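Local atomic coordinates of amine Dehydrogenase (Pseudomonas putida, PDB entry 1JMX), a protein that carries two c-type haems and, as the haem-bearing subunit of a quinohemoprotein amine dehydrogenase, probably passes on electrons taken from amines. Residues A[198-203]-A[212-217]; A[222-227]-A[242-247]; A[179-184]-A[202-207]; A[262-267]-A[274-279]. All coordinates share one frame; numbering follows the deposited sequence.

Contact 1. Residues A[198-203]-A[212-217]; sequences GVMSVT and VEVKGA
Val199 and Lys215 exchange both backbone bonds of a hydrogen-bonded antiparallel pair: Val199 N reaches Lys215 O at 2.8 Å and Lys215 N reaches Val199 O at 2.9 Å. Two residues on, Ser201 and Glu213 repeat the pattern, with Ser201 N to Glu213 O the shorter bond at 2.7 Å. Glu213 O also receives a CA-H...O contact from Met200 CA, 3.1 Å away. Along the strand 212-217, Lys215 NZ folds back to Glu213 OE1 in a salt bridge of 3.1 Å, meeting the anti side of the carboxylate; the exposed Glu213 and Lys215 lie on the same face as Val199 and Ser201. The face of Met200, Val202, Val212 and Val214 is apolar. There Met200 CG, anti to the backbone N (chi1 -173°), is carried against Val212 CG1 at 3.5 Å, and SD lies beside the same methyl; Val214 CG2 is a looser neighbour of Met200 CG. Gly198 and Gly216 face each other with CA atoms 3.8 Å apart, too close for a CB on either. The two strands form a beta hairpin within an eight-stranded antiparallel barrel. Strand 182-190 flanks 198-203, strand 223-233 flanks 212-217, and the apolar side chains meet Phe186, Phe224, Trp184 and Trp238 of these strands and of strand 237-244.

Contact 2. Residues A[222-227]-A[242-247]; sequences TPFNGS and VKVGDA
Ser227 and Lys243 share a hydrogen-bonded antiparallel pair whose two bonds are unequal. Lys243 N donates a hydrogen bond to Ser227 O at 3.0 Å, whereas Ser227 N to Lys243 O is a weak bond of 3.4 Å. The short axes run at 140°, well off antiparallel, and Val244 N finds its partner within its own segment: it is taken by Ala247 O at 2.9 Å within a type II' turn, in which Gly245 adopts the positive phi that favours glycine. Lys243, bent at chi2 (78°), brings NZ back over this turn to Asp246 O in a weak bond. Strands 223-233 and 237-244 make a beta hairpin of the closed antiparallel barrel, and the turn leads on into strand 247-256. Asn225 OD1 accepts from Gly216 N on strand 209-218, the opposite flank of 223-227, and the backbones of Phe224 and Gly226 bond to Gly216 and Val214 there. Apolar contact continues beyond the pair. Val244 CG1 comes obliquely to Phe224 CD1 at 3.7 Å and also rests on Asn225 O, while CG2 lies above one face of the Phe224 ring, offset toward the rim. Val242 CG1 packs on the Gly226-Ser227 peptide, 3.7 Å from Ser227 N; a side chain on Gly226 would collide with both valines.

Contact 3. Residues A[179-184]-A[202-207]; sequences ALPGQW and VTPDQG
Leu180 O and the side chain of Val202 meet at the start of the contact, the carbonyl oxygen lying 3.9 Å from Val202 CB. Pro181 follows: its CA makes a CA-H...O contact with Val202 O, and its CB packs against Pro204 CD at 4.0 Å, the two rings meeting at a slant. Gly182 then pairs with Val202 through two backbone bonds, Gly182 N to Val202 O at 2.9 Å and the straighter Val202 N to Gly182 O at 3.0 Å (172° at the hydrogen). The backbone angles of Gly182 would jam a CB against the preceding carbonyl. Trp184, with CG anti to its carbonyl carbon (chi1 -72°), turns the indole back along its own segment, where NE1 donates to Leu180 O in the ring plane at 2.8 Å. Its CD1 lies obliquely against Val202 CG2, 3.7 Å away. A leucine here would probably leave Leu180 O without this donor and open a gap beside Val202. The pair lies at the open end of the hairpin, away from the turn between strands 182-190 and 194-204; Phe210 of strand 209-218 and Trp238 of 237-244 pack on Leu180 and Val202, and strand 269-280 flanks Trp184 through Ala278 and Lys280, closing the barrel.

Contact 4. Residues A[262-267]-A[274-279]; sequences GRMFEA and LDFTAV
Gly262 with Phe276 and Met264 with Leu274 form two hydrogen-bonded antiparallel pairs, four backbone bonds in all, across strands whose short axes stand at 132°. Between them Arg263 and Asp275 form a non-hydrogen-bonded pair, their side chains on the face turned from Met264 and Phe276. Arg263, extended from CG to NE, lays its CG over Leu274 O at 3.5 Å. Its NE donates to a water in the guanidinium plane at 2.9 Å, and that water donates to Asp275 OD1 at 3.0 Å, so the opposite charges are joined through solvent and not directly. Each has further partners: Asp275 forms a salt bridge with Arg85, while Arg263 NH2 and NH1 bond to the carbonyls of Asp270 and Glu83, which together fix how the guanidinium is turned. These strands, 259-266 and 269-280, make the last hairpin of the antiparallel barrel, with 269-280 lying next to the first strand, 182-190. Met264, Leu274 and Phe276 occupy the apolar face. Met264 SD makes an oblique Met-aromatic contact with the Phe276 ring, 5.0 Å from its centroid and 44° off the normal. Met264 CB touches Leu274 CG at 4.1 Å; Leu274 holds that CG between its backbone N and carbonyl carbon (chi1 52°), which also sets it beside Met264 O. Phe276 stacks in turn with Phe253 and meets Phe186.

All four contacts are hairpin pairings of one closed antiparallel barrel. Contacts 1 and 3 share strand 194-204, with Val202 and Thr203 common to both, and Met200 O bonds to Trp184 N between them. Contact 2 adjoins contact 1 because strands 209-218 and 223-233 are neighbours. Contact 4 is the buried one, its strand 269-280 flanking the 182-190 strand of contact 3; the other three are partly buried. Inward-facing side chains link distant pairs: Met264 packs on Phe224 and Val242, Met200 on Phe276. Chemistry differs too: contact 1 has an exposed ion pair within one strand, contact 4 an arginine and an aspartate joined through a water; contact 3 adds proline packing and an indole bond to its single backbone pair, and contact 2 has one sound and one weak backbone bond.

Contact 1. Residues A[198-203]-A[212-217]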
loop_
_atom_site.group_PDB
_atom_site.type_symbol
_atom_site.label_atom_id
_atom_site.label_comp_id
_atom_site.label_asym_id
_atom_site.label_seq_id
_atom_site.Cartn_x
_atom_site.Cartn_y
_atom_site.Cartn_z
ATOM N N GLY A 198 -11.895 -33.284 -10.475
ATOM C CA GLY A 198 -12.308 -33.499 -11.847
ATOM C C GLY A 198 -11.153 -33.828 -12.767
ATOM O O GLY A 198 -10.086 -34.260 -12.329
ATOM N N VAL A 199 -11.373 -33.616 -14.058
ATOM C CA VAL A 199 -10.365 -33.882 -15.071
ATOM C C VAL A 199 -10.211 -32.687 -15.996
ATOM O O VAL A 199 -11.183 -32.110 -16.471
ATOM C CB VAL A 199 -10.704 -35.162 -15.900
ATOM C CG1 VAL A 199 -9.686 -35.358 -17.023
ATOM C CG2 VAL A 199 -10.692 -36.384 -14.996
ATOM N N MET A 200 -8.964 -32.302 -16.205
ATOM C CA MET A 200 -8.645 -31.197 -17.069
ATOM C C MET A 200 -7.966 -31.762 -18.300
ATOM O O MET A 200 -6.956 -32.458 -18.216
ATOM C CB MET A 200 -7.727 -30.208 -16.358
ATOM C CG MET A 200 -7.490 -28.934 -17.149
ATOM S SD MET A 200 -6.520 -27.720 -16.234
ATOM C CE MET A 200 -4.882 -28.432 -16.300
ATOM N N SER A 201 -8.597 -31.528 -19.438
ATOM C CA SER A 201 -8.090 -31.984 -20.709
ATOM C C SER A 201 -7.303 -30.844 -21.358
ATOM O O SER A 201 -7.826 -29.753 -21.584
ATOM C CB SER A 201 -9.263 -32.406 -21.596
ATOM O OG SER A 201 -8.822 -32.949 -22.834
ATOM N N VAL A 202 -6.027 -31.099 -21.608
ATOM C CA VAL A 202 -5.146 -30.122 -22.232
ATOM C C VAL A 202 -4.830 -30.627 -23.628
ATOM O O VAL A 202 -4.388 -31.759 -23.791
ATOM C CB VAL A 202 -3.819 -29.978 -21.447
ATOM C CG1 VAL A 202 -2.952 -28.904 -22.072
ATOM C CG2 VAL A 202 -4.095 -29.657 -19.991
ATOM N N THR A 203 -5.115 -29.811 -24.634
ATOM C CA THR A 203 -4.833 -30.181 -26.019
ATOM C C THR A 203 -4.004 -29.054 -26.613
ATOM O O THR A 203 -4.184 -27.896 -26.258
ATOM C CB THR A 203 -6.134 -30.386 -26.869
ATOM O OG1 THR A 203 -6.803 -29.136 -27.043
ATOM C CG2 THR A 203 -7.091 -31.365 -26.191
ATOM N N VAL A 212 -8.003 -25.712 -23.208
ATOM C CA VAL A 212 -8.202 -26.361 -21.912
ATOM C C VAL A 212 -9.671 -26.649 -21.640
ATOM O O VAL A 212 -10.546 -25.833 -21.921
ATOM C CB VAL A 212 -7.638 -25.484 -20.741
ATOM C CG1 VAL A 212 -7.663 -26.258 -19.432
ATOM C CG2 VAL A 212 -6.216 -25.019 -21.043
ATOM N N GLU A 213 -9.923 -27.816 -21.062
ATOM C CA GLU A 213 -11.279 -28.228 -20.736
ATOM C C GLU A 213 -11.295 -28.780 -19.320
ATOM O O GLU A 213 -10.580 -29.722 -19.002
ATOM C CB GLU A 213 -11.752 -29.305 -21.714
ATOM C CG GLU A 213 -13.218 -29.666 -21.592
ATOM C CD GLU A 213 -14.050 -29.149 -22.762
ATOM O OE1 GLU A 213 -15.117 -28.521 -22.514
ATOM O OE2 GLU A 213 -13.643 -29.381 -23.929
ATOM N N VAL A 214 -12.092 -28.158 -18.466
ATOM C CA VAL A 214 -12.208 -28.578 -17.082
ATOM C C VAL A 214 -13.556 -29.261 -16.900
ATOM O O VAL A 214 -14.595 -28.717 -17.285
ATOM C CB VAL A 214 -12.114 -27.364 -16.135
ATOM C CG1 VAL A 214 -12.019 -27.816 -14.704
ATOM C CG2 VAL A 214 -10.912 -26.516 -16.500
ATOM N N LYS A 215 -13.529 -30.476 -16.364
ATOM C CA LYS A 215 -14.750 -31.228 -16.110
ATOM C C LYS A 215 -14.748 -31.792 -14.694
ATOM O O LYS A 215 -13.987 -32.701 -14.387
ATOM C CB LYS A 215 -14.917 -32.359 -17.129
ATOM C CG LYS A 215 -16.003 -32.094 -18.165
ATOM C CD LYS A 215 -15.679 -30.853 -18.987
ATOM C CE LYS A 215 -16.922 -30.015 -19.277
ATOM N NZ LYS A 215 -16.569 -28.642 -19.782
ATOM N N GLY A 216 -15.603 -31.255 -13.831
ATOM C CA GLY A 216 -15.658 -31.743 -12.468
ATOM C C GLY A 216 -16.794 -31.150 -11.665
ATOM O O GLY A 216 -17.798 -30.702 -12.218
ATOM N N ALA A 217 -16.638 -31.156 -10.348
ATOM C CA ALA A 217 -17.654 -30.612 -9.461
ATOM C C ALA A 217 -17.082 -30.458 -8.073
ATOM O O ALA A 217 -16.007 -30.976 -7.772
ATOM C CB ALA A 217 -18.867 -31.536 -9.416
#

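Contact 2. Residues A[222-227]-A[242-247]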
loop_
_atom_site.group_PDB
_atom_site.type_symbol
_atom_site.label_atom_id
_atom_site.label_comp_id
_atom_site.label_asym_id
_atom_site.label_seq_id
_atom_site.Cartn_x
_atom_site.Cartn_y
_atom_site.Cartn_z
ATOM N N THR A 222 -22.204 -28.722 -6.734
ATOM C CA THR A 222 -22.193 -27.613 -7.684
ATOM C C THR A 222 -21.137 -27.968 -8.754
ATOM O O THR A 222 -20.037 -28.422 -8.435
ATOM C CB THR A 222 -21.902 -26.244 -6.974
ATOM O OG1 THR A 222 -21.886 -25.171 -7.926
ATOM C CG2 THR A 222 -20.593 -26.266 -6.313
ATOM N N PRO A 223 -21.495 -27.840 -10.044
ATOM C CA PRO A 223 -20.601 -28.154 -11.159
ATOM C C PRO A 223 -19.343 -27.300 -11.284
ATOM O O PRO A 223 -19.311 -26.140 -10.871
ATOM C CB PRO A 223 -21.506 -27.954 -12.381
ATOM C CG PRO A 223 -22.871 -28.210 -11.849
ATOM C CD PRO A 223 -22.826 -27.468 -10.548
ATOM N N PHE A 224 -18.319 -27.893 -11.887
ATOM C CA PHE A 224 -17.065 -27.201 -12.135
ATOM C C PHE A 224 -16.615 -27.574 -13.550
ATOM O O PHE A 224 -15.630 -28.287 -13.754
ATOM C CB PHE A 224 -16.001 -27.568 -11.094
ATOM C CG PHE A 224 -14.843 -26.608 -11.057
ATOM C CD1 PHE A 224 -15.015 -25.315 -10.579
ATOM C CD2 PHE A 224 -13.592 -26.985 -11.526
ATOM C CE1 PHE A 224 -13.957 -24.399 -10.568
ATOM C CE2 PHE A 224 -12.519 -26.081 -11.523
ATOM C CZ PHE A 224 -12.706 -24.781 -11.042
ATOM N N ASN A 225 -17.394 -27.126 -14.525
ATOM C CA ASN A 225 -17.098 -27.392 -15.925
ATOM C C ASN A 225 -16.780 -26.084 -16.638
ATOM O O ASN A 225 -17.513 -25.096 -16.520
ATOM C CB ASN A 225 -18.280 -28.085 -16.611
ATOM C CG ASN A 225 -18.663 -29.395 -15.938
ATOM O OD1 ASN A 225 -17.803 -30.201 -15.593
ATOM N ND2 ASN A 225 -19.965 -29.611 -15.752
ATOM N N GLY A 226 -15.679 -26.088 -17.378
ATOM C CA GLY A 226 -15.280 -24.898 -18.092
ATOM C C GLY A 226 -14.413 -25.159 -19.299
ATOM O O GLY A 226 -13.921 -26.260 -19.529
ATOM N N SER A 227 -14.230 -24.096 -20.064
ATOM C CA SER A 227 -13.440 -24.110 -21.284
ATOM C C SER A 227 -12.592 -22.843 -21.302
ATOM O O SER A 227 -13.046 -21.776 -20.881
ATOM C CB SER A 227 -14.381 -24.114 -22.492
ATOM O OG SER A 227 -13.696 -23.823 -23.701
ATOM N N VAL A 242 -9.851 -19.935 -17.665
ATOM C CA VAL A 242 -10.927 -20.875 -17.897
ATOM C C VAL A 242 -12.252 -20.330 -17.408
ATOM O O VAL A 242 -12.432 -20.055 -16.220
ATOM C CB VAL A 242 -10.643 -22.222 -17.203
ATOM C CG1 VAL A 242 -11.790 -23.182 -17.431
ATOM C CG2 VAL A 242 -9.341 -22.818 -17.734
ATOM N N LYS A 243 -13.169 -20.170 -18.352
ATOM C CA LYS A 243 -14.506 -19.678 -18.082
ATOM C C LYS A 243 -15.342 -20.816 -17.486
ATOM O O LYS A 243 -15.819 -21.698 -18.219
ATOM C CB LYS A 243 -15.131 -19.195 -19.394
ATOM C CG LYS A 243 -16.530 -18.630 -19.269
ATOM C CD LYS A 243 -16.500 -17.220 -18.733
ATOM C CE LYS A 243 -17.904 -16.659 -18.569
ATOM N NZ LYS A 243 -17.868 -15.358 -17.822
ATOM N N VAL A 244 -15.445 -20.837 -16.153
ATOM C CA VAL A 244 -16.229 -21.852 -15.443
ATOM C C VAL A 244 -17.535 -21.207 -14.989
ATOM O O VAL A 244 -17.569 -20.438 -14.019
ATOM C CB VAL A 244 -15.479 -22.422 -14.214
ATOM C CG1 VAL A 244 -16.339 -23.482 -13.521
ATOM C CG2 VAL A 244 -14.148 -23.024 -14.637
ATOM N N GLY A 245 -18.607 -21.524 -15.707
ATOM C CA GLY A 245 -19.902 -20.950 -15.398
ATOM C C GLY A 245 -19.970 -19.516 -15.894
ATOM O O GLY A 245 -19.775 -19.247 -17.087
ATOM N N ASP A 246 -20.193 -18.588 -14.967
ATOM C CA ASP A 246 -20.297 -17.165 -15.289
ATOM C C ASP A 246 -19.027 -16.403 -14.908
ATOM O O ASP A 246 -18.968 -15.174 -15.039
ATOM C CB ASP A 246 -21.492 -16.546 -14.547
ATOM C CG ASP A 246 -22.818 -17.216 -14.902
ATOM O OD1 ASP A 246 -23.556 -16.667 -15.756
ATOM O OD2 ASP A 246 -23.124 -18.289 -14.328
ATOM N N ALA A 247 -17.999 -17.127 -14.479
ATOM C CA ALA A 247 -16.763 -16.477 -14.068
ATOM C C ALA A 247 -15.525 -16.952 -14.807
ATOM O O ALA A 247 -15.383 -18.137 -15.123
ATOM C CB ALA A 247 -16.563 -16.653 -12.560
#

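Contact 3. Residues A[179-184]-A[202-207]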
loop_
_atom_site.group_PDB
_atom_site.type_symbol
_atom_site.label_atom_id
_atom_site.label_comp_id
_atom_site.label_asym_id
_atom_site.label_seq_id
_atom_site.Cartn_x
_atom_site.Cartn_y
_atom_site.Cartn_z
ATOM N N ALA A 179 5.111 -31.827 -23.729
ATOM C CA ALA A 179 5.032 -32.703 -22.560
ATOM C C ALA A 179 3.774 -32.500 -21.711
ATOM O O ALA A 179 3.518 -33.286 -20.800
ATOM C CB ALA A 179 6.269 -32.524 -21.685
ATOM N N LEU A 180 2.985 -31.470 -22.018
ATOM C CA LEU A 180 1.780 -31.170 -21.238
ATOM C C LEU A 180 0.427 -31.685 -21.736
ATOM O O LEU A 180 -0.477 -31.900 -20.929
ATOM C CB LEU A 180 1.686 -29.667 -20.951
ATOM C CG LEU A 180 2.883 -29.035 -20.234
ATOM C CD1 LEU A 180 2.593 -27.580 -19.968
ATOM C CD2 LEU A 180 3.187 -29.764 -18.931
ATOM N N PRO A 181 0.245 -31.843 -23.060
ATOM C CA PRO A 181 -1.053 -32.338 -23.529
ATOM C C PRO A 181 -1.438 -33.713 -22.966
ATOM O O PRO A 181 -0.576 -34.564 -22.734
ATOM C CB PRO A 181 -0.868 -32.371 -25.046
ATOM C CG PRO A 181 0.013 -31.188 -25.283
ATOM C CD PRO A 181 1.059 -31.389 -24.201
ATOM N N GLY A 182 -2.734 -33.901 -22.731
ATOM C CA GLY A 182 -3.227 -35.156 -22.196
ATOM C C GLY A 182 -4.329 -34.903 -21.190
ATOM O O GLY A 182 -4.869 -33.802 -21.124
ATOM N N GLN A 183 -4.667 -35.916 -20.399
ATOM C CA GLN A 183 -5.707 -35.766 -19.392
ATOM C C GLN A 183 -5.029 -35.518 -18.053
ATOM O O GLN A 183 -3.969 -36.086 -17.761
ATOM C CB GLN A 183 -6.601 -37.006 -19.321
ATOM C CG GLN A 183 -7.194 -37.454 -20.666
ATOM C CD GLN A 183 -8.014 -36.374 -21.368
ATOM O OE1 GLN A 183 -8.588 -35.496 -20.723
ATOM N NE2 GLN A 183 -8.080 -36.444 -22.702
ATOM N N TRP A 184 -5.634 -34.651 -17.252
ATOM C CA TRP A 184 -5.072 -34.305 -15.960
ATOM C C TRP A 184 -6.095 -34.384 -14.845
ATOM O O TRP A 184 -6.999 -33.561 -14.772
ATOM C CB TRP A 184 -4.498 -32.885 -15.998
ATOM C CG TRP A 184 -3.243 -32.745 -16.793
ATOM C CD1 TRP A 184 -3.124 -32.748 -18.157
ATOM C CD2 TRP A 184 -1.925 -32.532 -16.274
ATOM N NE1 TRP A 184 -1.815 -32.547 -18.516
ATOM C CE2 TRP A 184 -1.055 -32.409 -17.383
ATOM C CE3 TRP A 184 -1.392 -32.430 -14.981
ATOM C CZ2 TRP A 184 0.321 -32.187 -17.235
ATOM C CZ3 TRP A 184 -0.025 -32.212 -14.835
ATOM C CH2 TRP A 184 0.815 -32.093 -15.956
ATOM N N VAL A 202 -6.027 -31.099 -21.608
ATOM C CA VAL A 202 -5.146 -30.122 -22.232
ATOM C C VAL A 202 -4.830 -30.627 -23.628
ATOM O O VAL A 202 -4.388 -31.759 -23.791
ATOM C CB VAL A 202 -3.819 -29.978 -21.447
ATOM C CG1 VAL A 202 -2.952 -28.904 -22.072
ATOM C CG2 VAL A 202 -4.095 -29.657 -19.991
ATOM N N THR A 203 -5.115 -29.811 -24.634
ATOM C CA THR A 203 -4.833 -30.181 -26.019
ATOM C C THR A 203 -4.004 -29.054 -26.613
ATOM O O THR A 203 -4.184 -27.896 -26.258
ATOM C CB THR A 203 -6.134 -30.386 -26.869
ATOM O OG1 THR A 203 -6.803 -29.136 -27.043
ATOM C CG2 THR A 203 -7.091 -31.365 -26.191
ATOM N N PRO A 204 -3.095 -29.373 -27.543
ATOM C CA PRO A 204 -2.245 -28.351 -28.164
ATOM C C PRO A 204 -2.961 -27.329 -29.044
ATOM O O PRO A 204 -4.117 -27.502 -29.450
ATOM C CB PRO A 204 -1.259 -29.186 -28.981
ATOM C CG PRO A 204 -2.116 -30.332 -29.439
ATOM C CD PRO A 204 -2.853 -30.694 -28.151
ATOM N N ASP A 205 -2.247 -26.245 -29.301
ATOM C CA ASP A 205 -2.713 -25.149 -30.135
ATOM C C ASP A 205 -1.420 -24.519 -30.679
ATOM O O ASP A 205 -0.347 -25.134 -30.610
ATOM C CB ASP A 205 -3.506 -24.142 -29.289
ATOM C CG ASP A 205 -4.483 -23.315 -30.111
ATOM O OD1 ASP A 205 -5.026 -22.331 -29.569
ATOM O OD2 ASP A 205 -4.723 -23.646 -31.297
ATOM N N GLN A 206 -1.511 -23.306 -31.207
ATOM C CA GLN A 206 -0.342 -22.619 -31.751
ATOM C C GLN A 206 0.801 -22.408 -30.744
ATOM O O GLN A 206 0.610 -21.766 -29.709
ATOM C CB GLN A 206 -0.773 -21.258 -32.316
ATOM C CG GLN A 206 -1.628 -20.423 -31.333
ATOM C CD GLN A 206 -1.126 -18.983 -31.131
ATOM O OE1 GLN A 206 -1.714 -18.028 -31.665
ATOM N NE2 GLN A 206 -0.057 -18.821 -30.331
ATOM N N GLY A 207 1.977 -22.953 -31.049
ATOM C CA GLY A 207 3.150 -22.774 -30.197
ATOM C C GLY A 207 3.135 -23.319 -28.776
ATOM O O GLY A 207 3.092 -24.533 -28.571
#

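Contact 4. Residues A[262-267]-A[274-279]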
loop_
_atom_site.group_PDB
_atom_site.type_symbol
_atom_site.label_atom_id
_atom_site.label_comp_id
_atom_site.label_asym_id
_atom_site.label_seq_id
_atom_site.Cartn_x
_atom_site.Cartn_y
_atom_site.Cartn_z
ATOM N N GLY A 262 -0.616 -25.086 -8.027
ATOM C CA GLY A 262 -0.851 -23.663 -8.042
ATOM C C GLY A 262 -2.188 -23.248 -7.471
ATOM O O GLY A 262 -2.722 -23.878 -6.553
ATOM N N ARG A 263 -2.744 -22.196 -8.056
ATOM C CA ARG A 263 -4.002 -21.649 -7.602
ATOM C C ARG A 263 -4.841 -21.176 -8.771
ATOM O O ARG A 263 -4.320 -20.697 -9.773
ATOM C CB ARG A 263 -3.719 -20.492 -6.643
ATOM C CG ARG A 263 -4.928 -19.870 -5.985
ATOM C CD ARG A 263 -4.490 -18.906 -4.903
ATOM N NE ARG A 263 -5.621 -18.396 -4.146
ATOM C CZ ARG A 263 -6.163 -17.202 -4.328
ATOM N NH1 ARG A 263 -5.673 -16.374 -5.241
ATOM N NH2 ARG A 263 -7.230 -16.860 -3.632
ATOM N N MET A 264 -6.148 -21.358 -8.648
ATOM C CA MET A 264 -7.087 -20.942 -9.668
ATOM C C MET A 264 -8.022 -19.961 -8.985
ATOM O O MET A 264 -8.669 -20.309 -8.005
ATOM C CB MET A 264 -7.868 -22.144 -10.175
ATOM C CG MET A 264 -8.003 -22.196 -11.669
ATOM S SD MET A 264 -8.866 -23.684 -12.159
ATOM C CE MET A 264 -10.085 -23.004 -13.247
ATOM N N PHE A 265 -8.088 -18.734 -9.489
ATOM C CA PHE A 265 -8.929 -17.714 -8.871
ATOM C C PHE A 265 -9.713 -16.880 -9.867
ATOM O O PHE A 265 -9.427 -16.879 -11.057
ATOM C CB PHE A 265 -8.063 -16.792 -8.007
ATOM C CG PHE A 265 -6.920 -16.161 -8.751
ATOM C CD1 PHE A 265 -7.060 -14.903 -9.336
ATOM C CD2 PHE A 265 -5.710 -16.828 -8.883
ATOM C CE1 PHE A 265 -6.012 -14.322 -10.043
ATOM C CE2 PHE A 265 -4.653 -16.258 -9.589
ATOM C CZ PHE A 265 -4.804 -15.000 -10.171
ATOM N N GLU A 266 -10.713 -16.163 -9.372
ATOM C CA GLU A 266 -11.496 -15.302 -10.229
ATOM C C GLU A 266 -10.621 -14.159 -10.709
ATOM O O GLU A 266 -10.024 -13.437 -9.909
ATOM C CB GLU A 266 -12.684 -14.751 -9.477
ATOM C CG GLU A 266 -13.813 -15.719 -9.342
ATOM C CD GLU A 266 -15.072 -15.026 -8.929
ATOM O OE1 GLU A 266 -15.589 -15.358 -7.850
ATOM O OE2 GLU A 266 -15.537 -14.137 -9.678
ATOM N N ALA A 267 -10.547 -14.018 -12.027
ATOM C CA ALA A 267 -9.748 -12.984 -12.681
ATOM C C ALA A 267 -9.988 -11.605 -12.088
ATOM O O ALA A 267 -9.084 -10.779 -12.017
ATOM C CB ALA A 267 -10.074 -12.963 -14.150
ATOM N N LEU A 274 -9.209 -21.236 -5.406
ATOM C CA LEU A 274 -9.065 -22.565 -4.855
ATOM C C LEU A 274 -7.642 -23.072 -5.033
ATOM O O LEU A 274 -6.959 -22.712 -5.988
ATOM C CB LEU A 274 -10.058 -23.532 -5.531
ATOM C CG LEU A 274 -10.077 -23.597 -7.062
ATOM C CD1 LEU A 274 -10.070 -25.023 -7.522
ATOM C CD2 LEU A 274 -11.271 -22.862 -7.619
ATOM N N ASP A 275 -7.169 -23.844 -4.062
ATOM C CA ASP A 275 -5.845 -24.440 -4.156
ATOM C C ASP A 275 -6.000 -25.478 -5.240
ATOM O O ASP A 275 -7.056 -26.091 -5.371
ATOM C CB ASP A 275 -5.439 -25.081 -2.835
ATOM C CG ASP A 275 -5.097 -24.052 -1.784
ATOM O OD1 ASP A 275 -4.837 -22.889 -2.159
ATOM O OD2 ASP A 275 -5.082 -24.396 -0.586
ATOM N N PHE A 276 -4.954 -25.689 -6.015
ATOM C CA PHE A 276 -5.065 -26.614 -7.115
ATOM C C PHE A 276 -3.851 -27.495 -7.318
ATOM O O PHE A 276 -2.727 -27.019 -7.452
ATOM C CB PHE A 276 -5.369 -25.813 -8.378
ATOM C CG PHE A 276 -5.593 -26.645 -9.603
ATOM C CD1 PHE A 276 -6.880 -26.831 -10.096
ATOM C CD2 PHE A 276 -4.520 -27.172 -10.311
ATOM C CE1 PHE A 276 -7.092 -27.524 -11.287
ATOM C CE2 PHE A 276 -4.719 -27.865 -11.496
ATOM C CZ PHE A 276 -6.007 -28.041 -11.988
ATOM N N THR A 277 -4.101 -28.795 -7.355
ATOM C CA THR A 277 -3.049 -29.763 -7.585
ATOM C C THR A 277 -3.598 -30.746 -8.607
ATOM O O THR A 277 -4.777 -31.072 -8.583
ATOM C CB THR A 277 -2.597 -30.457 -6.271
ATOM O OG1 THR A 277 -1.562 -31.402 -6.567
ATOM C CG2 THR A 277 -3.754 -31.165 -5.583
ATOM N N ALA A 278 -2.775 -31.126 -9.570
ATOM C CA ALA A 278 -3.211 -32.052 -10.605
ATOM C C ALA A 278 -2.085 -32.998 -10.972
ATOM O O ALA A 278 -0.914 -32.738 -10.665
ATOM C CB ALA A 278 -3.695 -31.294 -11.851
ATOM N N VAL A 279 -2.447 -34.098 -11.628
ATOM C CA VAL A 279 -1.481 -35.100 -12.048
ATOM C C VAL A 279 -1.837 -35.598 -13.440
ATOM O O VAL A 279 -2.994 -35.895 -13.725
ATOM C CB VAL A 279 -1.443 -36.282 -11.051
ATOM C CG1 VAL A 279 -0.663 -37.442 -11.627
ATOM C CG2 VAL A 279 -0.789 -35.835 -9.765
HETATM O O HOH W 1 -6.684 -20.605 -2.649
#